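PDB 3FS3: nucleosome assembly protein 1, putative from Plasmodium falciparum, which probably acts as a histone chaperone of the nucleosome assembly protein family, binding histones and chromatin. Local coordinates for residues A[169-180]-A[192-203]. Residues are numbered along the deposited sequence; the frame is centred on the assembly and turned at random.
Sequences FFSNSVLTKTYH and LLHTEATVIDWY
The carbonyl oxygen Glu-196 O is gripped twice: Thr-178 N donates to it over 2.7 Å, and a water that also bonds Thr-176 OG1 and Thr-178 OG1 donates the second bond. Glu-196 N returns a bond to Thr-178 O, so this is a hydrogen-bonded pair of the antiparallel hairpin formed by strands 174-181 and 192-197, the latter at the sheet's edge within the chain. Toward the turn end of the hairpin, a classic beta bulge sets Leu-193 and His-194 against His-180, whose O takes Leu-193 N. The imidazoles of His-180 and His-194 form an offset stack, planes 9° apart, and His-180 NE2 donates to Glu-196 OE2 at 2.5 Å, reaching the carboxylate from above its plane. The opposite face carries Lys-177 and Tyr-179: Lys-177 CD lies 3.7 Å from Ala-197 CB, while NZ donates to Phe-240 O and forms a salt bridge with Asp-270 of helix 260-289, itself hydrogen-bonded to the Tyr-179 hydroxyl.

Beyond the strands, the Asn-172 amide bridges backbone atoms of segment 192-203. With CG beside its own backbone N (chi1 -47°), it swings toward them: OD1 takes Asp-201 N on a lone pair at 2.7 Å and ND2 donates to Val-199 O at 3.2 Å. The Phe-170 edge meets the Trp-202 face in a T-shaped pair, planes at 82°. The glutamate would probably favour a protonated, positively charged His-180.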
loop_
_atom_site.group_PDB
_atom_site.type_symbol
_atom_site.label_atom_id
_atom_site.label_comp_id
_atom_site.label_asym_id
_atom_site.label_seq_id
_atom_site.Cartn_x
_atom_site.Cartn_y
_atom_site.Cartn_z
ATOM N N PHE A 169 -2.948 -32.183 -19.838
ATOM C CA PHE A 169 -2.582 -32.209 -18.426
ATOM C C PHE A 169 -3.764 -32.295 -17.469
ATOM O O PHE A 169 -3.745 -33.084 -16.526
ATOM C CB PHE A 169 -1.723 -30.987 -18.116
ATOM C CG PHE A 169 -0.439 -30.969 -18.876
ATOM C CD1 PHE A 169 0.628 -31.778 -18.479
ATOM C CD2 PHE A 169 -0.307 -30.192 -20.017
ATOM C CE1 PHE A 169 1.815 -31.816 -19.216
ATOM C CE2 PHE A 169 0.875 -30.219 -20.763
ATOM C CZ PHE A 169 1.940 -31.037 -20.359
ATOM N N PHE A 170 -4.786 -31.476 -17.700
ATOM C CA PHE A 170 -5.976 -31.509 -16.865
ATOM C C PHE A 170 -7.178 -31.126 -17.705
ATOM O O PHE A 170 -7.029 -30.487 -18.745
ATOM C CB PHE A 170 -5.828 -30.585 -15.643
ATOM C CG PHE A 170 -5.456 -29.169 -15.974
ATOM C CD1 PHE A 170 -6.362 -28.324 -16.607
ATOM C CD2 PHE A 170 -4.204 -28.666 -15.607
ATOM C CE1 PHE A 170 -6.029 -26.997 -16.868
ATOM C CE2 PHE A 170 -3.861 -27.338 -15.864
ATOM C CZ PHE A 170 -4.779 -26.503 -16.495
ATOM N N SER A 171 -8.365 -31.529 -17.266
ATOM C CA SER A 171 -9.587 -31.253 -18.016
ATOM C C SER A 171 -10.198 -29.873 -17.780
ATOM O O SER A 171 -10.932 -29.375 -18.625
ATOM C CB SER A 171 -10.638 -32.326 -17.702
ATOM O OG SER A 171 -10.911 -32.374 -16.309
ATOM N N ASN A 172 -9.898 -29.268 -16.635
ATOM C CA ASN A 172 -10.439 -27.951 -16.285
ATOM C C ASN A 172 -10.223 -26.954 -17.410
ATOM O O ASN A 172 -9.104 -26.808 -17.912
ATOM C CB ASN A 172 -9.764 -27.399 -15.025
ATOM C CG ASN A 172 -9.688 -28.411 -13.908
ATOM O OD1 ASN A 172 -8.886 -29.344 -13.957
ATOM N ND2 ASN A 172 -10.530 -28.243 -12.896
ATOM N N SER A 173 -11.285 -26.266 -17.807
ATOM C CA SER A 173 -11.147 -25.273 -18.858
ATOM C C SER A 173 -10.759 -23.968 -18.174
ATOM O O SER A 173 -10.287 -23.040 -18.821
ATOM C CB SER A 173 -12.465 -25.100 -19.627
ATOM O OG SER A 173 -13.393 -24.363 -18.858
ATOM N N VAL A 174 -10.955 -23.907 -16.857
ATOM C CA VAL A 174 -10.619 -22.714 -16.080
ATOM C C VAL A 174 -10.189 -23.035 -14.652
ATOM O O VAL A 174 -10.822 -23.841 -13.974
ATOM C CB VAL A 174 -11.819 -21.747 -15.966
ATOM C CG1 VAL A 174 -11.409 -20.512 -15.192
ATOM C CG2 VAL A 174 -12.329 -21.369 -17.344
ATOM N N LEU A 175 -9.114 -22.400 -14.197
ATOM C CA LEU A 175 -8.647 -22.586 -12.827
ATOM C C LEU A 175 -8.750 -21.218 -12.150
ATOM O O LEU A 175 -8.202 -20.229 -12.652
ATOM C CB LEU A 175 -7.187 -23.074 -12.790
ATOM C CG LEU A 175 -6.860 -24.453 -13.370
ATOM C CD1 LEU A 175 -5.411 -24.806 -13.030
ATOM C CD2 LEU A 175 -7.807 -25.504 -12.797
ATOM N N THR A 176 -9.457 -21.150 -11.027
ATOM C CA THR A 176 -9.619 -19.886 -10.320
ATOM C C THR A 176 -9.046 -19.933 -8.916
ATOM O O THR A 176 -8.837 -21.001 -8.338
ATOM C CB THR A 176 -11.089 -19.499 -10.180
ATOM O OG1 THR A 176 -11.711 -20.357 -9.218
ATOM C CG2 THR A 176 -11.811 -19.630 -11.511
ATOM N N LYS A 177 -8.804 -18.748 -8.375
ATOM C CA LYS A 177 -8.276 -18.588 -7.035
ATOM C C LYS A 177 -9.032 -17.397 -6.459
ATOM O O LYS A 177 -8.976 -16.294 -7.010
ATOM C CB LYS A 177 -6.777 -18.293 -7.094
ATOM C CG LYS A 177 -6.099 -18.178 -5.737
ATOM C CD LYS A 177 -6.006 -19.520 -5.051
ATOM C CE LYS A 177 -5.314 -19.409 -3.694
ATOM N NZ LYS A 177 -3.839 -19.295 -3.791
ATOM N N THR A 178 -9.754 -17.626 -5.366
ATOM C CA THR A 178 -10.536 -16.576 -4.727
ATOM C C THR A 178 -9.901 -16.075 -3.432
ATOM O O THR A 178 -9.652 -16.849 -2.511
ATOM C CB THR A 178 -11.959 -17.069 -4.407
ATOM O OG1 THR A 178 -12.545 -17.631 -5.587
ATOM C CG2 THR A 178 -12.832 -15.907 -3.923
ATOM N N TYR A 179 -9.634 -14.775 -3.372
ATOM C CA TYR A 179 -9.047 -14.172 -2.182
ATOM C C TYR A 179 -10.133 -13.427 -1.417
ATOM O O TYR A 179 -10.652 -12.414 -1.889
ATOM C CB TYR A 179 -7.916 -13.214 -2.572
ATOM C CG TYR A 179 -6.682 -13.943 -3.042
ATOM C CD1 TYR A 179 -5.722 -14.390 -2.135
ATOM C CD2 TYR A 179 -6.524 -14.274 -4.382
ATOM C CE1 TYR A 179 -4.638 -15.159 -2.556
ATOM C CE2 TYR A 179 -5.452 -15.037 -4.813
ATOM C CZ TYR A 179 -4.514 -15.480 -3.900
ATOM O OH TYR A 179 -3.467 -16.254 -4.343
ATOM N N HIS A 180 -10.484 -13.954 -0.246
ATOM C CA HIS A 180 -11.512 -13.357 0.609
ATOM C C HIS A 180 -10.858 -12.391 1.583
ATOM O O HIS A 180 -9.976 -12.778 2.349
ATOM C CB HIS A 180 -12.251 -14.452 1.381
ATOM C CG HIS A 180 -13.160 -15.282 0.527
ATOM N ND1 HIS A 180 -14.395 -14.838 0.107
ATOM C CD2 HIS A 180 -13.009 -16.523 0.008
ATOM C CE1 HIS A 180 -14.969 -15.772 -0.631
ATOM N NE2 HIS A 180 -14.149 -16.804 -0.706
ATOM N N LEU A 192 -6.035 -10.263 4.682
ATOM C CA LEU A 192 -6.518 -11.497 4.068
ATOM C C LEU A 192 -7.244 -12.436 5.029
ATOM O O LEU A 192 -6.720 -12.790 6.087
ATOM C CB LEU A 192 -5.346 -12.242 3.421
ATOM C CG LEU A 192 -5.652 -13.530 2.654
ATOM C CD1 LEU A 192 -6.574 -13.224 1.480
ATOM C CD2 LEU A 192 -4.349 -14.145 2.166
ATOM N N LEU A 193 -8.449 -12.843 4.637
ATOM C CA LEU A 193 -9.266 -13.749 5.437
ATOM C C LEU A 193 -8.910 -15.203 5.113
ATOM O O LEU A 193 -8.379 -15.920 5.959
ATOM C CB LEU A 193 -10.753 -13.502 5.157
ATOM C CG LEU A 193 -11.277 -12.079 5.390
ATOM C CD1 LEU A 193 -12.701 -11.949 4.858
ATOM C CD2 LEU A 193 -11.222 -11.750 6.873
ATOM N N HIS A 194 -9.208 -15.629 3.886
ATOM C CA HIS A 194 -8.918 -16.995 3.446
ATOM C C HIS A 194 -9.014 -17.129 1.921
ATOM O O HIS A 194 -9.594 -16.275 1.244
ATOM C CB HIS A 194 -9.879 -17.981 4.118
ATOM C CG HIS A 194 -11.280 -17.915 3.594
ATOM N ND1 HIS A 194 -11.802 -18.870 2.747
ATOM C CD2 HIS A 194 -12.261 -17.003 3.784
ATOM C CE1 HIS A 194 -13.046 -18.549 2.440
ATOM N NE2 HIS A 194 -13.349 -17.420 3.055
ATOM N N THR A 195 -8.451 -18.213 1.390
ATOM C CA THR A 195 -8.449 -18.446 -0.049
ATOM C C THR A 195 -9.116 -19.748 -0.513
ATOM O O THR A 195 -9.124 -20.753 0.199
ATOM C CB THR A 195 -7.008 -18.409 -0.592
ATOM O OG1 THR A 195 -6.206 -19.383 0.090
ATOM C CG2 THR A 195 -6.403 -17.035 -0.376
ATOM N N GLU A 196 -9.671 -19.703 -1.722
ATOM C CA GLU A 196 -10.347 -20.843 -2.338
ATOM C C GLU A 196 -9.780 -21.094 -3.727
ATOM O O GLU A 196 -9.802 -20.211 -4.579
ATOM C CB GLU A 196 -11.844 -20.574 -2.497
ATOM C CG GLU A 196 -12.662 -20.585 -1.230
ATOM C CD GLU A 196 -14.109 -20.213 -1.503
ATOM O OE1 GLU A 196 -14.738 -20.861 -2.368
ATOM O OE2 GLU A 196 -14.618 -19.273 -0.856
ATOM N N ALA A 197 -9.293 -22.303 -3.963
ATOM C CA ALA A 197 -8.743 -22.642 -5.264
ATOM C C ALA A 197 -9.486 -23.830 -5.856
ATOM O O ALA A 197 -9.890 -24.752 -5.142
ATOM C CB ALA A 197 -7.269 -22.963 -5.140
ATOM N N THR A 198 -9.678 -23.800 -7.168
ATOM C CA THR A 198 -10.345 -24.896 -7.841
ATOM C C THR A 198 -9.426 -26.105 -7.753
ATOM O O THR A 198 -8.206 -25.967 -7.728
ATOM C CB THR A 198 -10.627 -24.551 -9.325
ATOM O OG1 THR A 198 -10.651 -25.752 -10.115
ATOM C CG2 THR A 198 -9.582 -23.620 -9.846
ATOM N N VAL A 199 -10.023 -27.285 -7.656
ATOM C CA VAL A 199 -9.267 -28.520 -7.595
ATOM C C VAL A 199 -8.941 -28.903 -9.046
ATOM O O VAL A 199 -9.833 -29.013 -9.894
ATOM C CB VAL A 199 -10.096 -29.638 -6.904
ATOM C CG1 VAL A 199 -11.489 -29.674 -7.487
ATOM C CG2 VAL A 199 -9.430 -30.995 -7.098
ATOM N N ILE A 200 -7.660 -29.087 -9.329
ATOM C CA ILE A 200 -7.220 -29.427 -10.672
ATOM C C ILE A 200 -7.485 -30.891 -10.981
ATOM O O ILE A 200 -7.068 -31.766 -10.236
ATOM C CB ILE A 200 -5.710 -29.148 -10.832
ATOM C CG1 ILE A 200 -5.419 -27.682 -10.488
ATOM C CG2 ILE A 200 -5.257 -29.475 -12.270
ATOM C CD1 ILE A 200 -3.938 -27.320 -10.533
ATOM N N ASP A 201 -8.174 -31.162 -12.083
ATOM C CA ASP A 201 -8.455 -32.544 -12.453
ATOM C C ASP A 201 -7.371 -33.088 -13.363
ATOM O O ASP A 201 -7.571 -33.232 -14.568
ATOM C CB ASP A 201 -9.820 -32.644 -13.128
ATOM C CG ASP A 201 -10.946 -32.265 -12.188
ATOM O OD1 ASP A 201 -10.967 -32.815 -11.068
ATOM O OD2 ASP A 201 -11.797 -31.424 -12.557
ATOM N N TRP A 202 -6.222 -33.404 -12.771
ATOM C CA TRP A 202 -5.083 -33.920 -13.525
ATOM C C TRP A 202 -5.346 -35.245 -14.236
ATOM O O TRP A 202 -5.988 -36.141 -13.688
ATOM C CB TRP A 202 -3.865 -34.115 -12.610
ATOM C CG TRP A 202 -3.356 -32.881 -11.926
ATOM C CD1 TRP A 202 -3.627 -32.481 -10.651
ATOM C CD2 TRP A 202 -2.455 -31.907 -12.470
ATOM N NE1 TRP A 202 -2.945 -31.320 -10.359
ATOM C CE2 TRP A 202 -2.217 -30.947 -11.460
ATOM C CE3 TRP A 202 -1.823 -31.755 -13.714
ATOM C CZ2 TRP A 202 -1.372 -29.845 -11.653
ATOM C CZ3 TRP A 202 -0.980 -30.659 -13.906
ATOM C CH2 TRP A 202 -0.764 -29.718 -12.878
ATOM N N TYR A 203 -4.839 -35.371 -15.458
ATOM C CA TYR A 203 -4.987 -36.621 -16.187
ATOM C C TYR A 203 -3.906 -37.585 -15.701
ATOM O O TYR A 203 -2.936 -37.177 -15.052
ATOM C CB TYR A 203 -4.847 -36.405 -17.692
ATOM C CG TYR A 203 -6.034 -35.726 -18.330
ATOM C CD1 TYR A 203 -7.318 -36.270 -18.223
ATOM C CD2 TYR A 203 -5.867 -34.576 -19.100
ATOM C CE1 TYR A 203 -8.409 -35.681 -18.883
ATOM C CE2 TYR A 203 -6.939 -33.986 -19.757
ATOM C CZ TYR A 203 -8.203 -34.542 -19.653
ATOM O OH TYR A 203 -9.238 -33.975 -20.358
HETATM O O HOH W 1 -12.344 -30.487 -14.885
HETATM O O HOH W 2 -11.939 -20.000 -6.544
#